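Local coordinates for protein tapirin (Caldicellulosiruptor hydrothermalis, PDB 6N2C) that probably binds cellulose through its beta-helical C-terminal domain, which would let this extremely thermophilic bacterium adhere to plant biomass, at residues 297-302 with 318-323; 285-290 with 305-310; 344-349 with 366-371; 333-338 with 354-359. All coordinates share one frame; numbering follows the deposited sequence. Where two conformers were deposited one is given.

Contact 1 (297-302 with 318-323)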
loop_
_atom_site.group_PDB
_atom_site.type_symbol
_atom_site.label_atom_id
_atom_site.label_comp_id
_atom_site.label_asym_id
_atom_site.label_seq_id
_atom_site.Cartn_x
_atom_site.Cartn_y
_atom_site.Cartn_z
ATOM N N THR A 297 5.097 8.069 -6.713
ATOM C CA THR A 297 4.295 8.272 -7.884
ATOM C C THR A 297 3.038 7.450 -7.705
ATOM O O THR A 297 3.075 6.274 -7.363
ATOM C CB THR A 297 5.011 7.817 -9.139
ATOM O OG1 THR A 297 6.135 8.651 -9.421
ATOM C CG2 THR A 297 4.087 7.820 -10.373
ATOM N N LEU A 298 1.879 8.051 -7.936
ATOM C CA LEU A 298 0.604 7.329 -8.036
ATOM C C LEU A 298 0.061 7.374 -9.498
ATOM O O LEU A 298 -0.198 8.462 -9.974
ATOM C CB LEU A 298 -0.442 7.908 -7.085
ATOM C CG LEU A 298 -1.870 7.311 -7.131
ATOM C CD1 LEU A 298 -1.856 5.812 -6.996
ATOM C CD2 LEU A 298 -2.736 7.950 -6.048
ATOM N N ASP A 299 0.036 6.207 -10.142
ATOM C CA ASP A 299 -0.353 6.044 -11.586
ATOM C C ASP A 299 -1.743 5.468 -11.694
ATOM O O ASP A 299 -1.992 4.317 -11.297
ATOM C CB ASP A 299 0.694 5.184 -12.330
ATOM C CG ASP A 299 1.908 5.972 -12.787
ATOM O OD1 ASP A 299 1.852 7.186 -12.949
ATOM O OD2 ASP A 299 2.949 5.338 -13.058
ATOM N N ILE A 300 -2.681 6.284 -12.146
ATOM C CA ILE A 300 -3.986 5.843 -12.488
ATOM C C ILE A 300 -4.137 6.024 -14.013
ATOM O O ILE A 300 -4.779 6.986 -14.468
ATOM C CB ILE A 300 -5.096 6.557 -11.731
ATOM C CG1 ILE A 300 -4.808 6.565 -10.232
ATOM C CG2 ILE A 300 -6.462 5.928 -11.977
ATOM C CD1 ILE A 300 -5.750 7.458 -9.507
ATOM N N ARG A 301 -3.475 5.153 -14.738
ATOM C CA ARG A 301 -3.335 5.378 -16.197
ATOM C C ARG A 301 -3.828 4.208 -17.049
ATOM O O ARG A 301 -4.402 4.438 -18.100
ATOM C CB ARG A 301 -1.891 5.541 -16.557
ATOM C CG ARG A 301 -1.272 6.745 -15.910
ATOM C CD ARG A 301 0.056 7.144 -16.566
ATOM N NE ARG A 301 1.113 6.255 -16.267
ATOM C CZ ARG A 301 2.371 6.392 -16.677
ATOM N NH1 ARG A 301 2.747 7.418 -17.429
ATOM N NH2 ARG A 301 3.268 5.503 -16.333
ATOM N N ASN A 302 -3.580 3.009 -16.618
ATOM C CA ASN A 302 -3.940 1.803 -17.349
ATOM C C ASN A 302 -5.393 1.434 -17.225
ATOM O O ASN A 302 -6.073 1.532 -16.167
ATOM C CB ASN A 302 -3.165 0.588 -16.868
ATOM C CG ASN A 302 -1.736 0.679 -17.163
ATOM O OD1 ASN A 302 -1.376 1.171 -18.239
ATOM N ND2 ASN A 302 -0.859 0.243 -16.207
ATOM N N LYS A 318 4.530 12.579 -7.811
ATOM C CA LYS A 318 3.816 12.601 -9.124
ATOM C C LYS A 318 2.492 11.839 -9.004
ATOM O O LYS A 318 2.419 10.741 -8.411
ATOM C CB LYS A 318 4.635 12.043 -10.282
ATOM C CG LYS A 318 3.964 12.238 -11.634
ATOM C CD LYS A 318 3.882 13.713 -12.048
ATOM C CE LYS A 318 2.898 13.994 -13.165
ATOM N NZ LYS A 318 3.492 13.458 -14.469
ATOM N N LEU A 319 1.405 12.462 -9.489
ATOM C CA LEU A 319 0.111 11.844 -9.586
ATOM C C LEU A 319 -0.281 11.964 -11.103
ATOM O O LEU A 319 -0.370 13.066 -11.609
ATOM C CB LEU A 319 -0.890 12.629 -8.729
ATOM C CG LEU A 319 -2.360 12.262 -8.884
ATOM C CD1 LEU A 319 -2.650 10.774 -8.705
ATOM C CD2 LEU A 319 -3.188 13.101 -7.994
ATOM N N ASN A 320 -0.453 10.848 -11.758
ATOM C CA ASN A 320 -0.924 10.760 -13.163
ATOM C C ASN A 320 -2.299 10.195 -13.150
ATOM O O ASN A 320 -2.506 9.045 -12.721
ATOM C CB ASN A 320 0.010 9.844 -13.964
ATOM C CG ASN A 320 1.333 10.438 -14.170
ATOM O OD1 ASN A 320 1.402 11.604 -14.600
ATOM N ND2 ASN A 320 2.429 9.710 -13.821
ATOM N N ILE A 321 -3.288 10.973 -13.537
ATOM C CA ILE A 321 -4.656 10.468 -13.707
ATOM C C ILE A 321 -5.004 10.552 -15.238
ATOM O O ILE A 321 -5.255 11.647 -15.731
ATOM C CB ILE A 321 -5.690 11.223 -12.893
ATOM C CG1 ILE A 321 -5.246 11.402 -11.434
ATOM C CG2 ILE A 321 -7.037 10.525 -12.999
ATOM C CD1 ILE A 321 -6.131 12.335 -10.640
ATOM N N TRP A 322 -4.942 9.417 -15.936
ATOM C CA TRP A 322 -5.177 9.359 -17.394
ATOM C C TRP A 322 -6.396 8.505 -17.747
ATOM O O TRP A 322 -6.722 8.337 -18.920
ATOM C CB TRP A 322 -3.914 8.886 -18.141
ATOM C CG TRP A 322 -2.656 9.664 -17.927
ATOM C CD1 TRP A 322 -2.380 10.608 -16.984
ATOM C CD2 TRP A 322 -1.461 9.478 -18.645
ATOM N NE1 TRP A 322 -1.107 11.047 -17.117
ATOM C CE2 TRP A 322 -0.536 10.353 -18.148
ATOM C CE3 TRP A 322 -1.114 8.671 -19.721
ATOM C CZ2 TRP A 322 0.776 10.409 -18.639
ATOM C CZ3 TRP A 322 0.152 8.718 -20.196
ATOM C CH2 TRP A 322 1.088 9.585 -19.670
ATOM N N THR A 323 -7.140 8.051 -16.721
ATOM C CA THR A 323 -8.345 7.328 -16.853
ATOM C C THR A 323 -9.211 7.527 -15.621
ATOM O O THR A 323 -8.782 8.280 -14.710
ATOM C CB THR A 323 -8.019 5.843 -17.159
ATOM O OG1 THR A 323 -9.222 5.243 -17.658
ATOM C CG2 THR A 323 -7.500 5.105 -15.860
#
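R301 and W322 both set CG anti to the carbonyl carbon and beside the backbone N (chi1 -63° in the arginine), which sends both side chains off the same way, running alongside each other. They follow directly on strands 297-300 and 318-321, in-register parallel neighbours on successive turns of the beta-helix. The arginine bends at chi3 after laying its CD over the centre of the indole six-membered ring, a CH-pi contact of 3.5 Å from CD to that centroid. A cation-pi contact follows, with R301 CZ 4.8 Å from the same centroid. The guanidinium stands steeply to the ring, at 77°, so NH1 and not the flat face approaches W322 CH2. W322 is also in cation-pi contact with R342. With the indole cut down to an alanine, R301 would probably lose the surface beneath CD and NH1 and be freer to swing away from D299.

D299 and N320 form the second side-chain link. Their carboxylate and amide are nearly coplanar, and N320 ND2 meets D299 OD1 at 2.7 Å in an almost straight bond (170°). The other oxygen, D299 OD2, pairs with R301 NH2 at 3.3 Å, while N320 OD1 accepts from K318 NZ, itself salt-bridged to E340. Both ends of the amide are therefore engaged, which fixes its flip. On the other face L298 CD2 packs against L319 CD1 at 3.9 Å. At the end of strand 297-300, I300 O takes W322 N at 2.8 Å and, more weakly, T323 N at 3.4 Å.

Contact 2 (285-290 with 305-310)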
loop_
_atom_site.group_PDB
_atom_site.type_symbol
_atom_site.label_atom_id
_atom_site.label_comp_id
_atom_site.label_asym_id
_atom_site.label_seq_id
_atom_site.Cartn_x
_atom_site.Cartn_y
_atom_site.Cartn_z
ATOM N N LYS A 285 -9.925 -1.614 -13.637
ATOM C CA LYS A 285 -10.911 -2.214 -12.768
ATOM C C LYS A 285 -10.252 -2.530 -11.364
ATOM O O LYS A 285 -10.640 -3.458 -10.694
ATOM C CB LYS A 285 -11.503 -3.487 -13.333
ATOM C CG LYS A 285 -12.321 -3.237 -14.588
ATOM C CD LYS A 285 -13.747 -3.053 -14.144
ATOM C CE LYS A 285 -14.502 -4.289 -14.529
ATOM N NZ LYS A 285 -15.115 -4.123 -15.871
ATOM N N ASP A 286 -9.334 -1.671 -10.962
ATOM C CA ASP A 286 -8.652 -1.841 -9.659
ATOM C C ASP A 286 -9.141 -0.722 -8.720
ATOM O O ASP A 286 -9.371 0.429 -9.151
ATOM C CB ASP A 286 -7.159 -1.782 -9.837
ATOM C CG ASP A 286 -6.604 -2.974 -10.559
ATOM O OD1 ASP A 286 -7.028 -4.136 -10.275
ATOM O OD2 ASP A 286 -5.592 -2.773 -11.276
ATOM N N GLU A 287 -9.239 -1.070 -7.423
ATOM C CA GLU A 287 -9.689 -0.106 -6.428
ATOM C C GLU A 287 -8.733 -0.019 -5.277
ATOM O O GLU A 287 -8.325 -1.043 -4.760
ATOM C CB GLU A 287 -11.041 -0.570 -5.896
ATOM C CG GLU A 287 -11.633 0.372 -4.858
ATOM C CD GLU A 287 -13.002 -0.045 -4.274
ATOM O OE1 GLU A 287 -13.489 -1.175 -4.496
ATOM O OE2 GLU A 287 -13.635 0.825 -3.649
ATOM N N ILE A 288 -8.453 1.206 -4.835
ATOM C CA ILE A 288 -7.709 1.457 -3.585
ATOM C C ILE A 288 -8.666 2.267 -2.733
ATOM O O ILE A 288 -9.204 3.291 -3.181
ATOM C CB ILE A 288 -6.469 2.233 -3.855
ATOM C CG1 ILE A 288 -5.498 1.356 -4.660
ATOM C CG2 ILE A 288 -5.785 2.586 -2.517
ATOM C CD1 ILE A 288 -4.178 1.968 -4.844
ATOM N N VAL A 289 -8.906 1.847 -1.505
ATOM C CA VAL A 289 -9.589 2.735 -0.549
ATOM C C VAL A 289 -8.584 3.061 0.578
ATOM O O VAL A 289 -8.126 2.137 1.230
ATOM C CB VAL A 289 -10.759 1.976 0.125
ATOM C CG1 VAL A 289 -11.512 2.917 1.102
ATOM C CG2 VAL A 289 -11.745 1.428 -0.893
ATOM N N ALA A 290 -8.139 4.291 0.698
ATOM C CA ALA A 290 -7.132 4.651 1.661
ATOM C C ALA A 290 -7.578 5.782 2.570
ATOM O O ALA A 290 -8.462 6.583 2.268
ATOM C CB ALA A 290 -5.884 5.084 0.932
ATOM N N SER A 305 -12.149 2.219 -15.378
ATOM C CA SER A 305 -12.983 1.834 -14.276
ATOM C C SER A 305 -12.174 1.521 -13.006
ATOM O O SER A 305 -12.594 0.681 -12.219
ATOM C CB SER A 305 -13.865 0.657 -14.624
ATOM O OG SER A 305 -14.920 0.606 -13.691
ATOM N N ASN A 306 -11.060 2.222 -12.857
ATOM C CA ASN A 306 -10.287 2.199 -11.573
ATOM C C ASN A 306 -10.964 3.119 -10.619
ATOM O O ASN A 306 -11.745 4.062 -10.970
ATOM C CB ASN A 306 -8.881 2.655 -11.815
ATOM C CG ASN A 306 -8.123 1.758 -12.714
ATOM O OD1 ASN A 306 -7.907 0.540 -12.401
ATOM N ND2 ASN A 306 -7.531 2.349 -13.776
ATOM N N LEU A 307 -10.627 2.986 -9.330
ATOM C CA LEU A 307 -11.168 3.947 -8.364
ATOM C C LEU A 307 -10.153 4.047 -7.214
ATOM O O LEU A 307 -9.839 3.032 -6.612
ATOM C CB LEU A 307 -12.480 3.486 -7.795
ATOM C CG LEU A 307 -13.135 4.383 -6.717
ATOM C CD1 LEU A 307 -13.263 5.775 -7.203
ATOM C CD2 LEU A 307 -14.417 3.830 -6.172
ATOM N N VAL A 308 -9.584 5.207 -7.029
ATOM C CA VAL A 308 -8.730 5.488 -5.872
ATOM C C VAL A 308 -9.512 6.521 -4.995
ATOM O O VAL A 308 -9.745 7.646 -5.415
ATOM C CB VAL A 308 -7.370 6.053 -6.228
ATOM C CG1 VAL A 308 -6.630 6.378 -4.926
ATOM C CG2 VAL A 308 -6.577 5.031 -7.051
ATOM N N THR A 309 -9.991 6.073 -3.810
ATOM C CA THR A 309 -10.732 6.889 -2.911
ATOM C C THR A 309 -9.833 7.320 -1.729
ATOM O O THR A 309 -9.210 6.422 -1.093
ATOM C CB THR A 309 -11.938 6.099 -2.385
ATOM O OG1 THR A 309 -12.812 5.771 -3.488
ATOM C CG2 THR A 309 -12.699 6.918 -1.437
ATOM N N ILE A 310 -9.730 8.616 -1.462
ATOM C CA ILE A 310 -8.872 9.163 -0.404
ATOM C C ILE A 310 -9.733 9.750 0.700
ATOM O O ILE A 310 -10.525 10.687 0.455
ATOM C CB ILE A 310 -7.942 10.279 -0.942
ATOM C CG1 ILE A 310 -7.073 9.802 -2.108
ATOM C CG2 ILE A 310 -7.059 10.922 0.162
ATOM C CD1 ILE A 310 -6.167 8.640 -1.841
HETATM O O HOH W 1 -12.072 3.268 -3.732
#
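N306 turns its amide back on the neighbouring turn. CG lies beside its own backbone N (chi1 -64°), and OD1 then accepts the backbone N of D286 at 3.0 Å, the donor tilted 23° from the carbonyl plane. The amide nitrogen of N306 is used too, by N302 O, so the side chain is held at both ends. D286 lies alongside with a similar first torsion, but its carboxylate looks to its own turn and the one before: OD2 pairs with S283 OG and OD1 with N266 N.

On the face bearing E287, L307 and T309, the E287 chain is fully extended and OE2 passes L307 CD2 at 4.0 Å. A water joins three groups here. It donates to E287 OE2 and to I288 O, both at 2.9 Å, and accepts from T309 OG1 at 2.6 Å, which accounts for the direction of that hydroxyl. E287 OE1 makes a long, weak ion pair with R267 NE. On the other face I288 CB meets V308 CG2 at 4.2 Å; V308 also touches I300 and M326, and I288 touches F261.

Backbone bonds from L307 N to D286 O through A290 N to T309 O complete the pairing, with strand directions only 3° apart. Such in-register stacking of equivalent residues on successive turns is the hallmark of a parallel beta-helix.

Contact 3 (344-349 with 366-371)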
loop_
_atom_site.group_PDB
_atom_site.type_symbol
_atom_site.label_atom_id
_atom_site.label_comp_id
_atom_site.label_asym_id
_atom_site.label_seq_id
_atom_site.Cartn_x
_atom_site.Cartn_y
_atom_site.Cartn_z
ATOM N N ASP A 344 -8.701 10.352 -20.511
ATOM C CA ASP A 344 -9.939 10.250 -19.803
ATOM C C ASP A 344 -9.816 10.440 -18.233
ATOM O O ASP A 344 -10.748 10.107 -17.438
ATOM C CB ASP A 344 -10.540 8.856 -20.044
ATOM C CG ASP A 344 -11.115 8.706 -21.500
ATOM O OD1 ASP A 344 -11.558 9.731 -22.041
ATOM O OD2 ASP A 344 -11.081 7.559 -22.051
ATOM N N GLY A 345 -8.712 11.037 -17.842
ATOM C CA GLY A 345 -8.507 11.220 -16.410
ATOM C C GLY A 345 -9.612 11.989 -15.776
ATOM O O GLY A 345 -10.039 13.023 -16.303
ATOM N N ILE A 346 -10.117 11.521 -14.638
ATOM C CA ILE A 346 -11.112 12.218 -13.860
ATOM C C ILE A 346 -10.619 12.331 -12.353
ATOM O O ILE A 346 -10.284 11.307 -11.745
ATOM C CB ILE A 346 -12.429 11.463 -13.812
ATOM C CG1 ILE A 346 -12.981 11.318 -15.229
ATOM C CG2 ILE A 346 -13.427 12.219 -12.926
ATOM C CD1 ILE A 346 -14.258 10.500 -15.292
ATOM N N LEU A 347 -10.634 13.539 -11.837
ATOM C CA LEU A 347 -10.463 13.841 -10.369
ATOM C C LEU A 347 -11.766 14.454 -9.912
ATOM O O LEU A 347 -12.153 15.560 -10.377
ATOM C CB LEU A 347 -9.357 14.857 -10.111
ATOM C CG LEU A 347 -9.086 15.313 -8.653
ATOM C CD1 LEU A 347 -8.827 14.094 -7.778
ATOM C CD2 LEU A 347 -8.020 16.353 -8.591
ATOM N N SER A 348 -12.421 13.775 -8.992
ATOM C CA SER A 348 -13.644 14.198 -8.361
ATOM C C SER A 348 -13.434 14.431 -6.880
ATOM O O SER A 348 -12.770 13.619 -6.217
ATOM C CB SER A 348 -14.660 13.086 -8.565
ATOM O OG SER A 348 -15.914 13.391 -8.053
ATOM N N ALA A 349 -14.004 15.498 -6.326
ATOM C CA ALA A 349 -13.740 15.890 -4.954
ATOM C C ALA A 349 -14.941 16.454 -4.271
ATOM O O ALA A 349 -15.712 17.238 -4.861
ATOM C CB ALA A 349 -12.582 16.866 -4.873
ATOM N N SER A 366 -11.304 15.616 -22.679
ATOM C CA SER A 366 -11.916 14.668 -21.702
ATOM C C SER A 366 -11.272 14.726 -20.272
ATOM O O SER A 366 -11.784 14.130 -19.349
ATOM C CB SER A 366 -11.749 13.225 -22.201
ATOM O OG SER A 366 -12.453 13.074 -23.402
ATOM N N ALA A 367 -10.212 15.490 -20.100
ATOM C CA ALA A 367 -9.525 15.598 -18.743
ATOM C C ALA A 367 -10.425 16.439 -17.858
ATOM O O ALA A 367 -10.896 17.524 -18.272
ATOM C CB ALA A 367 -8.169 16.213 -18.856
ATOM N N THR A 368 -10.699 15.934 -16.661
ATOM C CA THR A 368 -11.768 16.465 -15.839
ATOM C C THR A 368 -11.337 16.642 -14.404
ATOM O O THR A 368 -10.765 15.707 -13.800
ATOM C CB THR A 368 -12.957 15.518 -15.834
ATOM O OG1 THR A 368 -13.467 15.302 -17.184
ATOM C CG2 THR A 368 -14.071 16.059 -15.030
ATOM N N ILE A 369 -11.615 17.819 -13.864
ATOM C CA ILE A 369 -11.694 18.006 -12.429
ATOM C C ILE A 369 -13.116 18.408 -12.084
ATOM O O ILE A 369 -13.578 19.481 -12.429
ATOM C CB ILE A 369 -10.649 19.038 -11.935
ATOM C CG1 ILE A 369 -9.203 18.641 -12.350
ATOM C CG2 ILE A 369 -10.756 19.237 -10.454
ATOM C CD1 ILE A 369 -8.101 19.655 -11.966
ATOM N N ASP A 370 -13.782 17.569 -11.320
ATOM C CA ASP A 370 -15.138 17.828 -10.863
ATOM C C ASP A 370 -15.133 17.978 -9.383
ATOM O O ASP A 370 -15.239 16.982 -8.632
ATOM C CB ASP A 370 -15.998 16.658 -11.264
ATOM C CG ASP A 370 -17.470 16.823 -10.824
ATOM O OD1 ASP A 370 -17.905 17.866 -10.327
ATOM O OD2 ASP A 370 -18.168 15.866 -10.999
ATOM N N ALA A 371 -14.970 19.221 -8.965
ATOM C CA ALA A 371 -14.622 19.547 -7.552
ATOM C C ALA A 371 -15.132 20.908 -7.190
ATOM O O ALA A 371 -14.357 21.787 -6.847
ATOM C CB ALA A 371 -13.104 19.464 -7.372
#
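A349 sets its CB directly against that of A371, the two methyl carbons 3.6 Å apart. The pair belongs to parallel neighbours on consecutive turns of the beta-helix, strands 346-349 and 368-371. Their directions differ by 6° and their axes approach to 4.6 Å, as expected when one turn repeats the path of the previous one.

L347 and I369 occupy the interior face. L347 CD2 reaches I369 CG2 only loosely, at 4.4 Å, and much of their packing is with other turns and walls: L347 touches M326 and L328, whereas I369 meets L389, V391, I341 and I362. I369 CG2, anti to its backbone N, also lies near L347 O. These contacts place the pair within the hydrophobic column that fills the coil.

The outward face carries I346 over T368 and S348 beside D370. Here I346 CG1 comes to 4.2 Å from T368 CB, a contact between branched side chains projecting together from the sheet.

A zigzag of backbone bonds joins the strands, starting from T368 N to G345 O. L347 N to T368 O is straight, 171° at the hydrogen, and D370 N to L347 O is short at 2.8 Å. The last runs from A349 N to D370 O.

Ahead of the strands, D344 OD1 approaches S366 CB in a mere van der Waals contact. T368 OG1, placed beside its own backbone N, turns back to donate to S366 O at 3.0 Å, approaching from above the carbonyl plane, 52° out of it.

Contact 4 (333-338 with 354-359)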
loop_
_atom_site.group_PDB
_atom_site.type_symbol
_atom_site.label_atom_id
_atom_site.label_comp_id
_atom_site.label_asym_id
_atom_site.label_seq_id
_atom_site.Cartn_x
_atom_site.Cartn_y
_atom_site.Cartn_z
ATOM N N LYS A 333 -7.269 15.896 1.347
ATOM C CA LYS A 333 -6.279 16.758 0.773
ATOM C C LYS A 333 -5.416 15.997 -0.205
ATOM O O LYS A 333 -5.230 14.773 -0.041
ATOM C CB LYS A 333 -5.466 17.370 1.920
ATOM C CG LYS A 333 -6.381 18.167 2.931
ATOM C CD LYS A 333 -5.790 18.315 4.322
ATOM C CE LYS A 333 -6.772 18.921 5.331
ATOM N NZ LYS A 333 -7.820 17.999 5.862
ATOM N N LEU A 334 -4.912 16.684 -1.225
ATOM C CA LEU A 334 -3.792 16.184 -1.997
ATOM C C LEU A 334 -2.609 17.050 -1.721
ATOM O O LEU A 334 -2.704 18.309 -1.799
ATOM C CB LEU A 334 -4.083 16.230 -3.501
ATOM C CG LEU A 334 -5.171 15.276 -4.012
ATOM C CD1 LEU A 334 -5.300 15.359 -5.521
ATOM C CD2 LEU A 334 -4.808 13.871 -3.642
ATOM N N PHE A 335 -1.437 16.444 -1.519
ATOM C CA PHE A 335 -0.184 17.143 -1.318
ATOM C C PHE A 335 0.808 16.706 -2.411
ATOM O O PHE A 335 1.455 15.635 -2.270
ATOM C CB PHE A 335 0.449 16.873 0.102
ATOM C CG PHE A 335 -0.448 17.268 1.267
ATOM C CD1 PHE A 335 -0.582 18.580 1.583
ATOM C CD2 PHE A 335 -1.175 16.350 1.964
ATOM C CE1 PHE A 335 -1.385 18.996 2.638
ATOM C CE2 PHE A 335 -1.996 16.740 2.989
ATOM C CZ PHE A 335 -2.093 18.083 3.349
ATOM N N GLY A 336 0.954 17.499 -3.465
ATOM C CA GLY A 336 1.945 17.287 -4.448
ATOM C C GLY A 336 3.166 18.097 -4.240
ATOM O O GLY A 336 3.155 18.982 -3.313
ATOM N N GLY A 337 4.194 17.956 -5.086
ATOM C CA GLY A 337 4.247 17.063 -6.218
ATOM C C GLY A 337 3.576 17.674 -7.427
ATOM O O GLY A 337 2.819 18.669 -7.323
ATOM N N ASP A 338 3.750 16.990 -8.557
ATOM C CA ASP A 338 3.088 17.402 -9.775
ATOM C C ASP A 338 1.917 16.495 -10.045
ATOM O O ASP A 338 1.933 15.274 -9.746
ATOM C CB ASP A 338 4.103 17.323 -10.966
ATOM C CG ASP A 338 5.274 18.266 -10.829
ATOM O OD1 ASP A 338 5.196 19.316 -10.149
ATOM O OD2 ASP A 338 6.265 17.981 -11.504
ATOM N N VAL A 354 -8.953 20.231 -0.522
ATOM C CA VAL A 354 -7.946 21.157 -1.013
ATOM C C VAL A 354 -6.904 20.335 -1.762
ATOM O O VAL A 354 -6.543 19.276 -1.306
ATOM C CB VAL A 354 -7.256 21.920 0.198
ATOM C CG1 VAL A 354 -6.217 22.877 -0.287
ATOM C CG2 VAL A 354 -8.308 22.655 0.994
ATOM N N VAL A 355 -6.378 20.891 -2.838
ATOM C CA VAL A 355 -5.323 20.288 -3.610
ATOM C C VAL A 355 -4.142 21.216 -3.653
ATOM O O VAL A 355 -4.316 22.432 -3.960
ATOM C CB VAL A 355 -5.818 20.015 -5.048
ATOM C CG1 VAL A 355 -4.625 19.629 -5.974
ATOM C CG2 VAL A 355 -6.890 18.986 -5.014
ATOM N N TYR A 356 -2.965 20.743 -3.209
ATOM C CA TYR A 356 -1.694 21.430 -3.375
ATOM C C TYR A 356 -0.769 20.752 -4.387
ATOM O O TYR A 356 -0.609 19.541 -4.363
ATOM C CB TYR A 356 -0.946 21.473 -2.045
ATOM C CG TYR A 356 -1.697 22.142 -0.901
ATOM C CD1 TYR A 356 -1.625 23.550 -0.700
ATOM C CD2 TYR A 356 -2.413 21.408 -0.011
ATOM C CE1 TYR A 356 -2.335 24.129 0.365
ATOM C CE2 TYR A 356 -3.038 21.979 1.068
ATOM C CZ TYR A 356 -3.010 23.337 1.239
ATOM O OH TYR A 356 -3.682 23.895 2.272
ATOM N N ALA A 357 -0.193 21.532 -5.253
ATOM C CA ALA A 357 0.722 21.076 -6.248
ATOM C C ALA A 357 1.808 22.058 -6.559
ATOM O O ALA A 357 1.784 23.267 -6.269
ATOM C CB ALA A 357 -0.052 20.776 -7.551
ATOM N N ASN A 358 2.887 21.497 -7.077
ATOM C CA ASN A 358 3.922 22.258 -7.771
ATOM C C ASN A 358 3.389 22.531 -9.208
ATOM O O ASN A 358 2.756 23.548 -9.426
ATOM C CB ASN A 358 5.224 21.485 -7.745
ATOM C CG ASN A 358 6.327 22.210 -8.441
ATOM O OD1 ASN A 358 6.392 23.426 -8.372
ATOM N ND2 ASN A 358 7.197 21.486 -9.117
ATOM N N ASN A 359 3.563 21.604 -10.158
ATOM C CA ASN A 359 2.952 21.732 -11.479
ATOM C C ASN A 359 1.625 21.058 -11.523
ATOM O O ASN A 359 1.443 19.962 -11.001
ATOM C CB ASN A 359 3.883 21.210 -12.559
ATOM C CG ASN A 359 5.179 21.985 -12.589
ATOM O OD1 ASN A 359 5.190 23.220 -12.422
ATOM N ND2 ASN A 359 6.277 21.288 -12.691
#
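F335 and Y356, the aromatic part of this contact, lie side by side and point the same way on adjacent turns of the parallel beta-helix. Their planes are only 6° apart, yet the rings are slid so far that they barely overlap, with centroids 5.6 Å apart. The nearest atoms are F335 CE1 and Y356 CD2 at 3.7 Å. Y356 meets Y377 of the following turn, and I444 to P447 of a loop pack on these two aromatics.

Aliphatic packing lies on the opposite face, where L334 CD1 meets V355 CG2 at 4.0 Å.

Backbone bonds run the length of the pair. Y356 N binds L334 O and G336 N binds Y356 O, the latter at 2.7 Å. A cis peptide precedes G337, whose positive phi (83°) favours glycine, and G337 O receives N358 N at 2.8 Å, from above its carbonyl plane. G336, without a side chain, lies close to Y356 O.

Side-chain hydrogen bonds centre on D338. Its CG lies beside its own backbone N (chi1 -63°), bringing OD1 across to the next turn. The firmer bond on D338 OD1 is from N359 N, 2.8 Å long and arriving from above the carboxylate plane. A weak one comes from N358 ND2 at 3.1 Å. A leucine in place of D338 would probably leave N359 N without its acceptor and remove one weak tether of the N358 amide. The N359 side chain leads on to the following turn, its OD1 accepting a hydrogen bond from N380 ND2.

How the contacts relate
The four contacts sample three walls of the parallel beta-helix. Contacts 2 and 3 lie on one wall, their nearest atoms about 7 Å apart, with strand 326-328 between them; contact 1 lies on a second and contact 4 on a third. The chain visits them in order of turns: contacts 2 and 1 interleave, then contacts 4 and 3. Centres are about 12 Å apart for contacts 1 and 2 and about 15 Å for contacts 3 and 4. Interior side chains meet across walls, as I300 CD1 does V308 CG2 at 3.5 Å. A probable backbone hydrogen bond from L319 N to D338 O joins contact 1 to contact 4, where the chain of contact 4 enters the wall of contact 1. All four contacts lie away from the zinc site, in the repetitive coil that builds the domain.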